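Local coordinates for STIL N-terminal domain-containing protein (Trichoplax adhaerens, PDB 5OI9) that probably acts in centriole assembly as a STIL-family centriolar protein, of which this is the N-terminal domain, at residues L195-I201 / F310-F315; I259-I265 / L298-T304. All blocks are in the same frame, centred on the assembly; numbering follows the deposited sequence.

Interaction 1. Residues L195-I201 / F310-F315; sequences LITAVPI and FWECSF
Thr-197 and Ser-314 form an antiparallel hydrogen-bonded pair, and so do Val-199 and Glu-312. Each pair is closed by two backbone bonds, for example Val-199 N to Glu-312 O at 2.9 Å and Glu-312 N to Val-199 O at 2.8 Å. A fifth bond runs from Ile-201 N to Phe-310 O. It is nearly straight at the hydrogen, 173°, but the donor sits above the carbonyl plane.

Water also ties the strands. One molecule donates to Glu-312 O at 2.7 Å and, over a longer distance, to Thr-197 O. A second bridges Ile-201 O and Phe-310 N.

The main side-chain contact is Pro-200 over one face of the Trp-311 indole. Pro-200 CB makes a CH-pi contact 4.3 Å from the centroid of the Trp-311 six-membered ring. Pro-200 CG reaches Trp-311 CZ3 at 3.5 Å. The indole CG lies anti to the carbonyl carbon (chi1 -60°), which brings the ring back under the proline. Ala-198 CB meets Trp-311 CE3 obliquely at 3.6 Å.

Strand 27-29 pairs with the other edge of strand 196-200, and strand 296-302 with that of 309-314. Helix 270-281 packs on Ile-196 and Phe-315.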
ATOM      1  N   LEU A 195     -14.363   2.002  -1.084  1.00 22.80           N
ATOM      2  CA  LEU A 195     -14.459   3.228  -0.304  1.00 24.27           C
ATOM      3  C   LEU A 195     -14.980   2.907   1.091  1.00 20.67           C
ATOM      4  O   LEU A 195     -15.986   2.206   1.238  1.00 27.01           O
ATOM      5  CB  LEU A 195     -15.390   4.237  -0.975  1.00 25.59           C
ATOM      6  CG  LEU A 195     -14.993   4.871  -2.308  1.00 38.95           C
ATOM      7  CD1 LEU A 195     -16.018   5.922  -2.711  1.00 39.11           C
ATOM      8  CD2 LEU A 195     -13.601   5.476  -2.229  1.00 34.49           C
ATOM      9  N   ILE A 196     -14.303   3.425   2.110  1.00 21.31           N
ATOM     10  CA  ILE A 196     -14.768   3.308   3.487  1.00 18.13           C
ATOM     11  C   ILE A 196     -15.567   4.559   3.827  1.00 19.69           C
ATOM     12  O   ILE A 196     -15.042   5.676   3.763  1.00 19.11           O
ATOM     13  CB  ILE A 196     -13.596   3.124   4.463  1.00 17.08           C
ATOM     14  CG1 ILE A 196     -12.837   1.828   4.165  1.00 20.04           C
ATOM     15  CG2 ILE A 196     -14.098   3.137   5.902  1.00 18.93           C
ATOM     16  CD1 ILE A 196     -13.649   0.580   4.389  1.00 22.98           C
ATOM     17  N   THR A 197     -16.840   4.375   4.171  1.00 15.92           N
ATOM     18  CA  THR A 197     -17.661   5.468   4.675  1.00 18.42           C
ATOM     19  C   THR A 197     -17.407   5.640   6.168  1.00 19.13           C
ATOM     20  O   THR A 197     -17.514   4.680   6.935  1.00 17.30           O
ATOM     21  CB  THR A 197     -19.143   5.189   4.425  1.00 24.51           C
ATOM     22  OG1 THR A 197     -19.354   4.899   3.037  1.00 29.24           O
ATOM     23  CG2 THR A 197     -19.989   6.389   4.824  1.00 20.88           C
ATOM     24  N   ALA A 198     -17.071   6.861   6.583  1.00 17.78           N
ATOM     25  CA  ALA A 198     -16.737   7.145   7.972  1.00 15.44           C
ATOM     26  C   ALA A 198     -17.626   8.261   8.501  1.00 18.28           C
ATOM     27  O   ALA A 198     -17.743   9.317   7.872  1.00 18.91           O
ATOM     28  CB  ALA A 198     -15.261   7.529   8.117  1.00 16.82           C
ATOM     29  N   VAL A 199     -18.225   8.029   9.663  1.00 15.97           N
ATOM     30  CA  VAL A 199     -19.182   8.944  10.272  1.00 16.92           C
ATOM     31  C   VAL A 199     -18.673   9.304  11.664  1.00 17.17           C
ATOM     32  O   VAL A 199     -18.435   8.406  12.472  1.00 17.62           O
ATOM     33  CB  VAL A 199     -20.591   8.333  10.364  1.00 26.10           C
ATOM     34  CG1 VAL A 199     -21.462   9.150  11.291  1.00 20.67           C
ATOM     35  CG2 VAL A 199     -21.220   8.231   8.983  1.00 25.32           C
ATOM     36  N   PRO A 200     -18.505  10.584  11.990  1.00 16.29           N
ATOM     37  CA  PRO A 200     -18.127  10.945  13.361  1.00 14.77           C
ATOM     38  C   PRO A 200     -19.268  10.659  14.325  1.00 18.12           C
ATOM     39  O   PRO A 200     -20.431  10.956  14.041  1.00 20.35           O
ATOM     40  CB  PRO A 200     -17.835  12.451  13.272  1.00 19.04           C
ATOM     41  CG  PRO A 200     -17.851  12.796  11.807  1.00 19.65           C
ATOM     42  CD  PRO A 200     -18.710  11.768  11.142  1.00 20.37           C
ATOM     43  N   ILE A 201     -18.930  10.067  15.472  1.00 14.31           N
ATOM     44  CA  ILE A 201     -19.915   9.683  16.476  1.00 18.53           C
ATOM     45  C   ILE A 201     -19.470  10.193  17.843  1.00 19.58           C
ATOM     46  O   ILE A 201     -18.340  10.646  18.029  1.00 17.99           O
ATOM     47  CB  ILE A 201     -20.144   8.156  16.525  1.00 20.61           C
ATOM     48  CG1 ILE A 201     -18.874   7.439  16.982  1.00 17.89           C
ATOM     49  CG2 ILE A 201     -20.598   7.636  15.169  1.00 19.31           C
ATOM     50  CD1 ILE A 201     -19.057   5.952  17.192  1.00 13.49           C
ATOM     51  N   PHE A 310     -13.810   9.468  17.607  1.00 13.69           N
ATOM     52  CA  PHE A 310     -14.580   8.246  17.420  1.00 15.24           C
ATOM     53  C   PHE A 310     -15.342   8.321  16.105  1.00 16.33           C
ATOM     54  O   PHE A 310     -16.013   9.322  15.827  1.00 14.47           O
ATOM     55  CB  PHE A 310     -15.542   8.020  18.589  1.00 14.64           C
ATOM     56  CG  PHE A 310     -14.850   7.718  19.890  1.00 18.96           C
ATOM     57  CD1 PHE A 310     -14.292   8.734  20.647  1.00 17.50           C
ATOM     58  CD2 PHE A 310     -14.760   6.415  20.358  1.00 16.83           C
ATOM     59  CE1 PHE A 310     -13.655   8.460  21.841  1.00 14.81           C
ATOM     60  CE2 PHE A 310     -14.125   6.136  21.555  1.00 16.72           C
ATOM     61  CZ  PHE A 310     -13.572   7.162  22.295  1.00 16.12           C
ATOM     62  N   TRP A 311     -15.227   7.265  15.300  1.00  9.24           N
ATOM     63  CA  TRP A 311     -15.895   7.171  14.011  1.00 11.85           C
ATOM     64  C   TRP A 311     -16.561   5.811  13.878  1.00 12.65           C
ATOM     65  O   TRP A 311     -16.048   4.805  14.373  1.00 11.65           O
ATOM     66  CB  TRP A 311     -14.912   7.350  12.844  1.00 12.58           C
ATOM     67  CG  TRP A 311     -14.201   8.661  12.810  1.00 14.38           C
ATOM     68  CD1 TRP A 311     -13.175   9.062  13.617  1.00 15.67           C
ATOM     69  CD2 TRP A 311     -14.445   9.741  11.904  1.00 14.16           C
ATOM     70  NE1 TRP A 311     -12.767  10.328  13.270  1.00 15.59           N
ATOM     71  CE2 TRP A 311     -13.533  10.768  12.222  1.00 17.01           C
ATOM     72  CE3 TRP A 311     -15.344   9.940  10.852  1.00 12.57           C
ATOM     73  CZ2 TRP A 311     -13.501  11.977  11.530  1.00 17.26           C
ATOM     74  CZ3 TRP A 311     -15.307  11.137  10.164  1.00 16.47           C
ATOM     75  CH2 TRP A 311     -14.394  12.142  10.507  1.00 22.77           C
ATOM     76  N   GLU A 312     -17.706   5.787  13.201  1.00 13.85           N
ATOM     77  CA  GLU A 312     -18.314   4.542  12.748  1.00 14.34           C
ATOM     78  C   GLU A 312     -18.015   4.378  11.264  1.00 15.18           C
ATOM     79  O   GLU A 312     -18.429   5.209  10.447  1.00 17.04           O
ATOM     80  CB  GLU A 312     -19.822   4.518  12.992  1.00 11.77           C
ATOM     81  CG  GLU A 312     -20.478   3.235  12.485  1.00 22.05           C
ATOM     82  CD  GLU A 312     -21.911   3.065  12.960  1.00 26.20           C
ATOM     83  OE1 GLU A 312     -22.834   3.173  12.127  1.00 33.76           O
ATOM     84  OE2 GLU A 312     -22.111   2.820  14.166  1.00 24.88           O
ATOM     85  N   CYS A 313     -17.297   3.314  10.920  1.00 13.46           N
ATOM     86  CA  CYS A 313     -16.888   3.049   9.549  1.00 11.98           C
ATOM     87  C   CYS A 313     -17.712   1.910   8.971  1.00 19.11           C
ATOM     88  O   CYS A 313     -18.051   0.955   9.677  1.00 14.91           O
ATOM     89  CB  CYS A 313     -15.401   2.702   9.477  1.00 14.60           C
ATOM     90  SG  CYS A 313     -14.327   3.908  10.272  1.00 17.29           S
ATOM     91  N   SER A 314     -18.027   2.010   7.684  1.00 12.10           N
ATOM     92  CA  SER A 314     -18.809   0.987   7.010  1.00 18.47           C
ATOM     93  C   SER A 314     -18.336   0.838   5.575  1.00 19.36           C
ATOM     94  O   SER A 314     -17.772   1.763   4.985  1.00 18.08           O
ATOM     95  CB  SER A 314     -20.308   1.315   7.031  1.00 15.96           C
ATOM     96  OG  SER A 314     -20.588   2.454   6.236  1.00 20.80           O
ATOM     97  N   PHE A 315     -18.566  -0.349   5.023  1.00 23.92           N
ATOM     98  CA  PHE A 315     -18.360  -0.604   3.608  1.00 25.53           C
ATOM     99  C   PHE A 315     -19.445  -1.549   3.124  1.00 32.67           C
ATOM    100  O   PHE A 315     -19.788  -2.514   3.813  1.00 39.53           O
ATOM    101  CB  PHE A 315     -16.985  -1.209   3.315  1.00 26.79           C
ATOM    102  CG  PHE A 315     -16.821  -1.646   1.892  1.00 33.22           C
ATOM    103  CD1 PHE A 315     -16.881  -0.720   0.862  1.00 33.35           C
ATOM    104  CD2 PHE A 315     -16.629  -2.980   1.578  1.00 37.62           C
ATOM    105  CE1 PHE A 315     -16.741  -1.114  -0.456  1.00 37.02           C
ATOM    106  CE2 PHE A 315     -16.486  -3.381   0.261  1.00 41.17           C
ATOM    107  CZ  PHE A 315     -16.544  -2.447  -0.756  1.00 41.70           C
TER
HETATM  108  O   HOH W   1     -20.303   4.527   8.637  1.00 20.03           O
HETATM  109  O   HOH W   2     -15.833  11.390  18.470  1.00 27.82           O

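Interaction 2. Residues I259-I265 / L298-T304; sequences IWVDGVI and LVLYTQT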
ATOM      1  N   ILE A 259     -11.339  -1.078  15.288  1.00  8.70           N
ATOM      2  CA  ILE A 259      -9.897  -0.867  15.315  1.00 12.41           C
ATOM      3  C   ILE A 259      -9.590   0.441  16.028  1.00 10.16           C
ATOM      4  O   ILE A 259     -10.457   1.297  16.215  1.00 10.10           O
ATOM      5  CB  ILE A 259      -9.287  -0.828  13.896  1.00  9.40           C
ATOM      6  CG1 ILE A 259      -9.882   0.340  13.103  1.00 10.04           C
ATOM      7  CG2 ILE A 259      -9.509  -2.141  13.170  1.00  9.57           C
ATOM      8  CD1 ILE A 259      -9.284   0.518  11.713  1.00 10.32           C
ATOM      9  N   TRP A 260      -8.330   0.584  16.432  1.00 11.42           N
ATOM     10  CA  TRP A 260      -7.793   1.863  16.865  1.00 12.98           C
ATOM     11  C   TRP A 260      -6.549   2.176  16.045  1.00 12.46           C
ATOM     12  O   TRP A 260      -5.826   1.272  15.616  1.00 11.75           O
ATOM     13  CB  TRP A 260      -7.470   1.882  18.372  1.00  9.31           C
ATOM     14  CG  TRP A 260      -6.432   0.898  18.818  1.00 12.44           C
ATOM     15  CD1 TRP A 260      -6.650  -0.349  19.333  1.00 13.27           C
ATOM     16  CD2 TRP A 260      -5.012   1.086  18.812  1.00 12.12           C
ATOM     17  NE1 TRP A 260      -5.453  -0.951  19.639  1.00 12.19           N
ATOM     18  CE2 TRP A 260      -4.432  -0.092  19.328  1.00 14.83           C
ATOM     19  CE3 TRP A 260      -4.173   2.132  18.415  1.00 12.67           C
ATOM     20  CZ2 TRP A 260      -3.054  -0.253  19.455  1.00 13.41           C
ATOM     21  CZ3 TRP A 260      -2.802   1.969  18.538  1.00 16.57           C
ATOM     22  CH2 TRP A 260      -2.258   0.786  19.056  1.00 12.47           C
ATOM     23  N   VAL A 261      -6.322   3.466  15.800  1.00 11.28           N
ATOM     24  CA  VAL A 261      -5.193   3.929  15.002  1.00 10.31           C
ATOM     25  C   VAL A 261      -4.539   5.103  15.718  1.00 16.74           C
ATOM     26  O   VAL A 261      -5.228   5.984  16.245  1.00 16.20           O
ATOM     27  CB  VAL A 261      -5.624   4.325  13.572  1.00 12.29           C
ATOM     28  CG1 VAL A 261      -4.462   4.961  12.814  1.00 10.72           C
ATOM     29  CG2 VAL A 261      -6.146   3.109  12.816  1.00  8.46           C
ATOM     30  N   ASP A 262      -3.207   5.112  15.734  1.00 17.02           N
ATOM     31  CA  ASP A 262      -2.423   6.140  16.401  1.00 17.94           C
ATOM     32  C   ASP A 262      -1.379   6.688  15.435  1.00 25.38           C
ATOM     33  O   ASP A 262      -0.923   5.991  14.525  1.00 23.18           O
ATOM     34  CB  ASP A 262      -1.742   5.572  17.658  1.00 21.38           C
ATOM     35  CG  ASP A 262      -0.904   6.598  18.393  1.00 33.40           C
ATOM     36  OD1 ASP A 262      -1.194   7.806  18.275  1.00 38.69           O
ATOM     37  OD2 ASP A 262       0.055   6.191  19.084  1.00 34.15           O
ATOM     38  N   GLY A 263      -1.012   7.951  15.632  1.00 21.54           N
ATOM     39  CA  GLY A 263       0.112   8.532  14.922  1.00 27.23           C
ATOM     40  C   GLY A 263      -0.191   9.158  13.580  1.00 24.39           C
ATOM     41  O   GLY A 263       0.714   9.251  12.744  1.00 23.82           O
ATOM     42  N   VAL A 264      -1.428   9.589  13.340  1.00 21.54           N
ATOM     43  CA  VAL A 264      -1.782  10.297  12.118  1.00 22.45           C
ATOM     44  C   VAL A 264      -2.318  11.671  12.498  1.00 21.34           C
ATOM     45  O   VAL A 264      -2.679  11.929  13.648  1.00 19.88           O
ATOM     46  CB  VAL A 264      -2.814   9.530  11.264  1.00 21.48           C
ATOM     47  CG1 VAL A 264      -2.295   8.147  10.911  1.00 21.06           C
ATOM     48  CG2 VAL A 264      -4.144   9.438  11.995  1.00 16.15           C
ATOM     49  N   ILE A 265      -2.371  12.559  11.508  1.00 20.60           N
ATOM     50  CA  ILE A 265      -2.885  13.904  11.744  1.00 22.05           C
ATOM     51  C   ILE A 265      -4.403  13.941  11.638  1.00 23.78           C
ATOM     52  O   ILE A 265      -5.068  14.624  12.422  1.00 24.00           O
ATOM     53  CB  ILE A 265      -2.217  14.905  10.777  1.00 25.65           C
ATOM     54  CG1 ILE A 265      -0.806  15.239  11.266  1.00 29.23           C
ATOM     55  CG2 ILE A 265      -3.044  16.173  10.644  1.00 26.57           C
ATOM     56  CD1 ILE A 265      -0.044  16.170  10.356  1.00 33.47           C
ATOM     57  N   LEU A 298     -13.951   3.057  14.952  1.00 10.69           N
ATOM     58  CA  LEU A 298     -12.559   3.465  14.838  1.00 13.25           C
ATOM     59  C   LEU A 298     -12.271   4.451  15.958  1.00 10.34           C
ATOM     60  O   LEU A 298     -12.916   5.499  16.043  1.00  8.60           O
ATOM     61  CB  LEU A 298     -12.270   4.096  13.473  1.00 11.88           C
ATOM     62  CG  LEU A 298     -10.998   4.942  13.368  1.00 11.90           C
ATOM     63  CD1 LEU A 298      -9.751   4.088  13.541  1.00  8.68           C
ATOM     64  CD2 LEU A 298     -10.971   5.681  12.035  1.00 12.42           C
ATOM     65  N   VAL A 299     -11.330   4.101  16.828  1.00 13.35           N
ATOM     66  CA  VAL A 299     -10.836   5.003  17.861  1.00 11.55           C
ATOM     67  C   VAL A 299      -9.548   5.608  17.324  1.00 11.95           C
ATOM     68  O   VAL A 299      -8.530   4.919  17.203  1.00 12.96           O
ATOM     69  CB  VAL A 299     -10.615   4.277  19.195  1.00 13.75           C
ATOM     70  CG1 VAL A 299     -10.167   5.256  20.263  1.00 13.02           C
ATOM     71  CG2 VAL A 299     -11.890   3.566  19.626  1.00 10.01           C
ATOM     72  N   LEU A 300      -9.594   6.891  16.976  1.00 11.98           N
ATOM     73  CA  LEU A 300      -8.519   7.549  16.244  1.00 13.36           C
ATOM     74  C   LEU A 300      -7.769   8.485  17.182  1.00 17.50           C
ATOM     75  O   LEU A 300      -8.303   9.523  17.590  1.00 18.86           O
ATOM     76  CB  LEU A 300      -9.076   8.307  15.041  1.00 10.92           C
ATOM     77  CG  LEU A 300      -8.054   8.827  14.030  1.00 17.44           C
ATOM     78  CD1 LEU A 300      -7.229   7.679  13.469  1.00 13.13           C
ATOM     79  CD2 LEU A 300      -8.754   9.583  12.913  1.00 14.79           C
ATOM     80  N   TYR A 301      -6.528   8.127  17.507  1.00 13.19           N
ATOM     81  CA  TYR A 301      -5.652   8.971  18.319  1.00 15.63           C
ATOM     82  C   TYR A 301      -4.815   9.831  17.382  1.00 17.99           C
ATOM     83  O   TYR A 301      -3.751   9.425  16.915  1.00 20.96           O
ATOM     84  CB  TYR A 301      -4.771   8.118  19.225  1.00 14.70           C
ATOM     85  CG  TYR A 301      -5.544   7.328  20.252  1.00 16.34           C
ATOM     86  CD1 TYR A 301      -5.846   7.876  21.492  1.00 15.58           C
ATOM     87  CD2 TYR A 301      -5.972   6.032  19.983  1.00 14.04           C
ATOM     88  CE1 TYR A 301      -6.554   7.158  22.436  1.00 18.25           C
ATOM     89  CE2 TYR A 301      -6.679   5.308  20.920  1.00 13.61           C
ATOM     90  CZ  TYR A 301      -6.970   5.876  22.145  1.00 19.85           C
ATOM     91  OH  TYR A 301      -7.674   5.161  23.083  1.00 17.83           O
ATOM     92  N   THR A 302      -5.299  11.036  17.099  1.00 16.05           N
ATOM     93  CA  THR A 302      -4.543  11.927  16.233  1.00 21.24           C
ATOM     94  C   THR A 302      -3.413  12.597  17.010  1.00 25.08           C
ATOM     95  O   THR A 302      -3.454  12.733  18.237  1.00 21.85           O
ATOM     96  CB  THR A 302      -5.448  12.992  15.607  1.00 20.42           C
ATOM     97  OG1 THR A 302      -5.895  13.905  16.617  1.00 20.81           O
ATOM     98  CG2 THR A 302      -6.652  12.344  14.939  1.00 19.29           C
ATOM     99  N   GLN A 303      -2.390  13.017  16.268  1.00 22.32           N
ATOM    100  CA  GLN A 303      -1.232  13.679  16.854  1.00 27.35           C
ATOM    101  C   GLN A 303      -1.494  15.137  17.202  1.00 23.28           C
ATOM    102  O   GLN A 303      -0.669  15.748  17.889  1.00 29.63           O
ATOM    103  CB  GLN A 303      -0.038  13.599  15.897  1.00 30.92           C
ATOM    104  CG  GLN A 303       0.440  12.190  15.599  1.00 35.10           C
ATOM    105  CD  GLN A 303       1.433  12.147  14.453  1.00 42.70           C
ATOM    106  OE1 GLN A 303       1.333  12.923  13.503  1.00 41.27           O
ATOM    107  NE2 GLN A 303       2.401  11.242  14.540  1.00 49.32           N
ATOM    108  N   THR A 304      -2.612  15.705  16.755  1.00 18.43           N
ATOM    109  CA  THR A 304      -2.881  17.125  16.930  1.00 23.78           C
ATOM    110  C   THR A 304      -3.954  17.418  17.969  1.00 22.66           C
ATOM    111  O   THR A 304      -4.272  18.590  18.191  1.00 19.98           O
ATOM    112  CB  THR A 304      -3.282  17.754  15.588  1.00 31.61           C
ATOM    113  OG1 THR A 304      -4.446  17.095  15.071  1.00 31.21           O
ATOM    114  CG2 THR A 304      -2.146  17.624  14.578  1.00 29.12           C
TER
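Val-261 and Leu-300 lie side by side and point the same way, with Val-261 CB 3.7 Å from Leu-300 CD1. Leu-298 slants across the same face. Its CD1 methyl fits between Ile-259 CG1 and Val-261 CG2, at 3.8 Å from each. With Leu-298 CG anti to the backbone N (chi1 162°) and chi2 at 66°, the CD1 branch leans toward the neighbouring strand. Val-264 adds its CG2 to Leu-300 CD1, at about a right angle.

The other face carries Trp-260, Asp-262, Val-299 and Tyr-301. The Tyr-301 ring turns an edge to Trp-260 CB, 4.3 Å from Tyr-301 CE2. The Asp-262 carboxylate stands 78° from the plane of that ring. The indole of Trp-260 leads away from Val-299, and its NE1 bonds to Val-244 O.

Backbone bonds between the parallel strands set this register, among them Tyr-301 N to Val-261 O at 2.8 Å. The chain turns a corner at Gly-263, where the bond from its N to Tyr-301 O is weak. Past the corner, Gln-303 N bonds to Val-264 O at 2.9 Å. The extended Gln-303 side chain lies against the Gly-263 peptide, and its NE2 has a weak bond to Phe-224 O. Shortened to an alanine here, the side chain would probably no longer lie against the Gly-263 peptide, and Phe-224 O would lose this weak donor.

The contact joins the two strands of a beta-alpha-beta unit. Its helix, 270-281, covers Ile-259, Val-261 and Leu-298. Helix 210-216 covers Trp-260, Asp-262 and Tyr-301, and strand 229-235 flanks strand 256-264.

How the interactions relate
Both interactions belong to one mixed sheet, where strands 296-302 and 309-314 are neighbours and follow each other in the chain. Their centres are 14 Å apart. A probable hydrogen bond between Trp-311 O and Leu-298 N joins them, as does packing of Cys-313 on Leu-298 and Phe-310 on Val-299. Interaction 2 is the more buried, with helices on both faces of its parallel pair, and its side-chain contacts are mostly aliphatic. Interaction 1 is antiparallel and only partly buried. Its Thr-197, Val-199, Glu-312 and Ser-314 face is partly exposed, and waters join its backbones. Helix 270-281 packs on both.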